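PDB 4DNA: probable glutathione reductase from Sinorhizobium meliloti, which probably catalyses the NADPH-dependent reduction of glutathione disulfide to two molecules of glutathione, working as an FAD-containing homodimer. Local coordinates for residues A[5-10]-A[133-138]. Sequence-based numbering, arbitrary orientation.
Sequences DYDLFV and TAERIV
D5 and T133 hold each other just before the parallel pairing, where D5, in a loop, meets strand 130-134 of an antiparallel sheet. Followed outward, D5 CB lies beside T133 O, CG faces T133 OG1, and OD2 reaches T133 N at 2.6 Å, an almost straight bond (177°) on the anti side of the carboxylate, 33° out of its plane; OD1 lies farther from T133 OG1 than OD2 does. The same OD2 takes a weak bond from T133 OG1, while OG1 accepts a bond from D5 N at 3.1 Å. T133 chi1, 60°, places the hydroxyl within reach of both D5 N and D5 OD2. Replacing D5 by an alanine would remove OD2 and would probably leave T133 N and the T133 hydroxyl without this acceptor.

Inward, Y6 N bonds T133 O (3.0 Å) before the corners at D7 and E135–R136, and R136 N bonds D7 O (2.9 Å) at them. F9 N to R136 O and V138 N to F9 O (2.9 Å) then join strands 6-11 and 137-139, neighbours in the five-stranded parallel sheet of the Rossmann-type FAD domain. Strand 6-11 leads into the glycine-rich turn whose backbone amides meet FAD.

On one face, A134 CB packs 3.7 Å from F9 CB; the F9 ring leads away from segment 133-138 and contacts A32, A34 and V123. On the other, L8 CD1 touches V138 CG2 at 3.8 Å; the L8 and R136 side chains cross at about a right angle, and F324 of helix 314-329 touches L8 and V138. R136 NE forms a salt bridge with E328.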
ATOM      1  N   ASP A   5       7.038  31.447  36.859  1.00100.44           N
ATOM      2  CA  ASP A   5       5.691  30.887  36.858  1.00 99.70           C
ATOM      3  C   ASP A   5       5.692  29.459  36.333  1.00 97.46           C
ATOM      4  O   ASP A   5       5.121  28.567  36.948  1.00 97.70           O
ATOM      5  CB  ASP A   5       4.744  31.743  36.013  1.00 98.48           C
ATOM      6  CG  ASP A   5       4.684  33.187  36.475  1.00101.33           C
ATOM      7  OD1 ASP A   5       4.750  33.453  37.700  1.00102.75           O
ATOM      8  OD2 ASP A   5       4.560  34.061  35.599  1.00101.42           O
ATOM      9  N   TYR A   6       6.337  29.246  35.194  1.00 95.79           N
ATOM     10  CA  TYR A   6       6.384  27.921  34.590  1.00 94.23           C
ATOM     11  C   TYR A   6       7.814  27.543  34.270  1.00 93.46           C
ATOM     12  O   TYR A   6       8.691  28.399  34.226  1.00 94.89           O
ATOM     13  CB  TYR A   6       5.533  27.875  33.315  1.00 91.94           C
ATOM     14  CG  TYR A   6       4.105  28.329  33.518  1.00 91.67           C
ATOM     15  CD1 TYR A   6       3.159  27.482  34.084  1.00 91.60           C
ATOM     16  CD2 TYR A   6       3.705  29.608  33.147  1.00 92.59           C
ATOM     17  CE1 TYR A   6       1.850  27.897  34.278  1.00 93.02           C
ATOM     18  CE2 TYR A   6       2.399  30.035  33.336  1.00 92.96           C
ATOM     19  CZ  TYR A   6       1.472  29.178  33.900  1.00 92.82           C
ATOM     20  OH  TYR A   6       0.173  29.602  34.088  1.00 92.67           O
ATOM     21  N   ASP A   7       8.055  26.256  34.065  1.00 92.53           N
ATOM     22  CA  ASP A   7       9.354  25.824  33.589  1.00 93.42           C
ATOM     23  C   ASP A   7       9.385  26.017  32.083  1.00 89.94           C
ATOM     24  O   ASP A   7      10.424  26.356  31.517  1.00 88.87           O
ATOM     25  CB  ASP A   7       9.620  24.363  33.960  1.00 93.00           C
ATOM     26  CG  ASP A   7       9.729  24.156  35.461  1.00 99.04           C
ATOM     27  OD1 ASP A   7      10.781  24.508  36.050  1.00 99.42           O
ATOM     28  OD2 ASP A   7       8.756  23.643  36.059  1.00100.71           O
ATOM     29  N   LEU A   8       8.228  25.830  31.448  1.00 89.18           N
ATOM     30  CA  LEU A   8       8.149  25.816  29.997  1.00 85.82           C
ATOM     31  C   LEU A   8       6.834  26.350  29.448  1.00 85.87           C
ATOM     32  O   LEU A   8       5.811  25.678  29.538  1.00 85.42           O
ATOM     33  CB  LEU A   8       8.362  24.397  29.461  1.00 84.21           C
ATOM     34  CG  LEU A   8       8.210  24.298  27.941  1.00 82.28           C
ATOM     35  CD1 LEU A   8       9.461  24.794  27.224  1.00 81.26           C
ATOM     36  CD2 LEU A   8       7.883  22.879  27.527  1.00 79.53           C
ATOM     37  N   PHE A   9       6.868  27.541  28.855  1.00 85.61           N
ATOM     38  CA  PHE A   9       5.730  28.017  28.076  1.00 84.46           C
ATOM     39  C   PHE A   9       5.887  27.631  26.608  1.00 81.84           C
ATOM     40  O   PHE A   9       6.965  27.784  26.031  1.00 80.73           O
ATOM     41  CB  PHE A   9       5.527  29.529  28.217  1.00 85.33           C
ATOM     42  CG  PHE A   9       4.140  29.981  27.848  1.00 85.09           C
ATOM     43  CD1 PHE A   9       3.775  30.148  26.512  1.00 83.50           C
ATOM     44  CD2 PHE A   9       3.194  30.212  28.830  1.00 85.88           C
ATOM     45  CE1 PHE A   9       2.497  30.549  26.167  1.00 83.32           C
ATOM     46  CE2 PHE A   9       1.916  30.616  28.493  1.00 86.12           C
ATOM     47  CZ  PHE A   9       1.567  30.783  27.161  1.00 85.24           C
ATOM     48  N   VAL A  10       4.799  27.123  26.032  1.00 79.69           N
ATOM     49  CA  VAL A  10       4.731  26.716  24.631  1.00 77.13           C
ATOM     50  C   VAL A  10       3.719  27.611  23.917  1.00 76.20           C
ATOM     51  O   VAL A  10       2.533  27.592  24.248  1.00 76.85           O
ATOM     52  CB  VAL A  10       4.264  25.245  24.502  1.00 75.14           C
ATOM     53  CG1 VAL A  10       4.014  24.876  23.053  1.00 74.10           C
ATOM     54  CG2 VAL A  10       5.273  24.293  25.108  1.00 75.24           C
ATOM     55  N   THR A 133       5.815  34.530  33.324  1.00 98.36           N
ATOM     56  CA  THR A 133       7.223  34.170  33.158  1.00 98.00           C
ATOM     57  C   THR A 133       7.443  32.654  33.040  1.00 96.68           C
ATOM     58  O   THR A 133       6.817  31.864  33.756  1.00 96.41           O
ATOM     59  CB  THR A 133       8.096  34.708  34.308  1.00 99.09           C
ATOM     60  OG1 THR A 133       7.641  34.154  35.548  1.00101.05           O
ATOM     61  CG2 THR A 133       8.040  36.235  34.376  1.00 98.91           C
ATOM     62  N   ALA A 134       8.334  32.267  32.123  1.00 95.30           N
ATOM     63  CA  ALA A 134       8.794  30.886  31.989  1.00 93.13           C
ATOM     64  C   ALA A 134      10.315  30.843  31.861  1.00 93.98           C
ATOM     65  O   ALA A 134      10.934  31.826  31.436  1.00 95.68           O
ATOM     66  CB  ALA A 134       8.136  30.209  30.797  1.00 89.97           C
ATOM     67  N   GLU A 135      10.906  29.706  32.238  1.00 93.01           N
ATOM     68  CA  GLU A 135      12.353  29.481  32.126  1.00 94.55           C
ATOM     69  C   GLU A 135      12.786  29.182  30.679  1.00 92.33           C
ATOM     70  O   GLU A 135      13.730  29.786  30.164  1.00 90.52           O
ATOM     71  CB  GLU A 135      12.804  28.359  33.073  1.00 95.75           C
ATOM     72  CG  GLU A 135      14.316  28.142  33.109  1.00 95.76           C
ATOM     73  CD  GLU A 135      14.759  27.128  34.153  1.00101.61           C
ATOM     74  OE1 GLU A 135      14.328  25.949  34.077  1.00 98.11           O
ATOM     75  OE2 GLU A 135      15.552  27.511  35.049  1.00106.71           O
ATOM     76  N   ARG A 136      12.039  28.309  30.026  1.00 89.38           N
ATOM     77  CA  ARG A 136      12.268  27.978  28.645  1.00 84.85           C
ATOM     78  C   ARG A 136      11.014  28.291  27.900  1.00 82.75           C
ATOM     79  O   ARG A 136       9.948  28.152  28.437  1.00 84.61           O
ATOM     80  CB  ARG A 136      12.546  26.504  28.519  1.00 82.78           C
ATOM     81  CG  ARG A 136      13.821  26.072  29.190  1.00 84.93           C
ATOM     82  CD  ARG A 136      15.022  26.627  28.465  1.00 86.90           C
ATOM     83  NE  ARG A 136      16.259  26.375  29.192  1.00 89.98           N
ATOM     84  CZ  ARG A 136      16.801  27.228  30.049  1.00 88.74           C
ATOM     85  NH1 ARG A 136      17.920  26.925  30.670  1.00 90.80           N
ATOM     86  NH2 ARG A 136      16.215  28.385  30.285  1.00 88.60           N
ATOM     87  N   ILE A 137      11.135  28.730  26.660  1.00 81.38           N
ATOM     88  CA  ILE A 137       9.944  28.947  25.830  1.00 81.60           C
ATOM     89  C   ILE A 137      10.088  28.267  24.479  1.00 78.44           C
ATOM     90  O   ILE A 137      11.167  28.266  23.896  1.00 77.57           O
ATOM     91  CB  ILE A 137       9.605  30.442  25.649  1.00 80.47           C
ATOM     92  CG1 ILE A 137       9.297  31.077  27.013  1.00 83.19           C
ATOM     93  CG2 ILE A 137       8.407  30.608  24.722  1.00 79.16           C
ATOM     94  CD1 ILE A 137       9.687  32.536  27.147  1.00 82.47           C
ATOM     95  N   VAL A 138       8.998  27.674  24.005  1.00 76.18           N
ATOM     96  CA  VAL A 138       8.966  27.077  22.683  1.00 73.88           C
ATOM     97  C   VAL A 138       7.974  27.805  21.789  1.00 72.66           C
ATOM     98  O   VAL A 138       6.814  27.964  22.139  1.00 74.24           O
ATOM     99  CB  VAL A 138       8.620  25.587  22.761  1.00 73.44           C
ATOM    100  CG1 VAL A 138       8.325  25.030  21.375  1.00 71.23           C
ATOM    101  CG2 VAL A 138       9.761  24.833  23.419  1.00 76.63           C
TER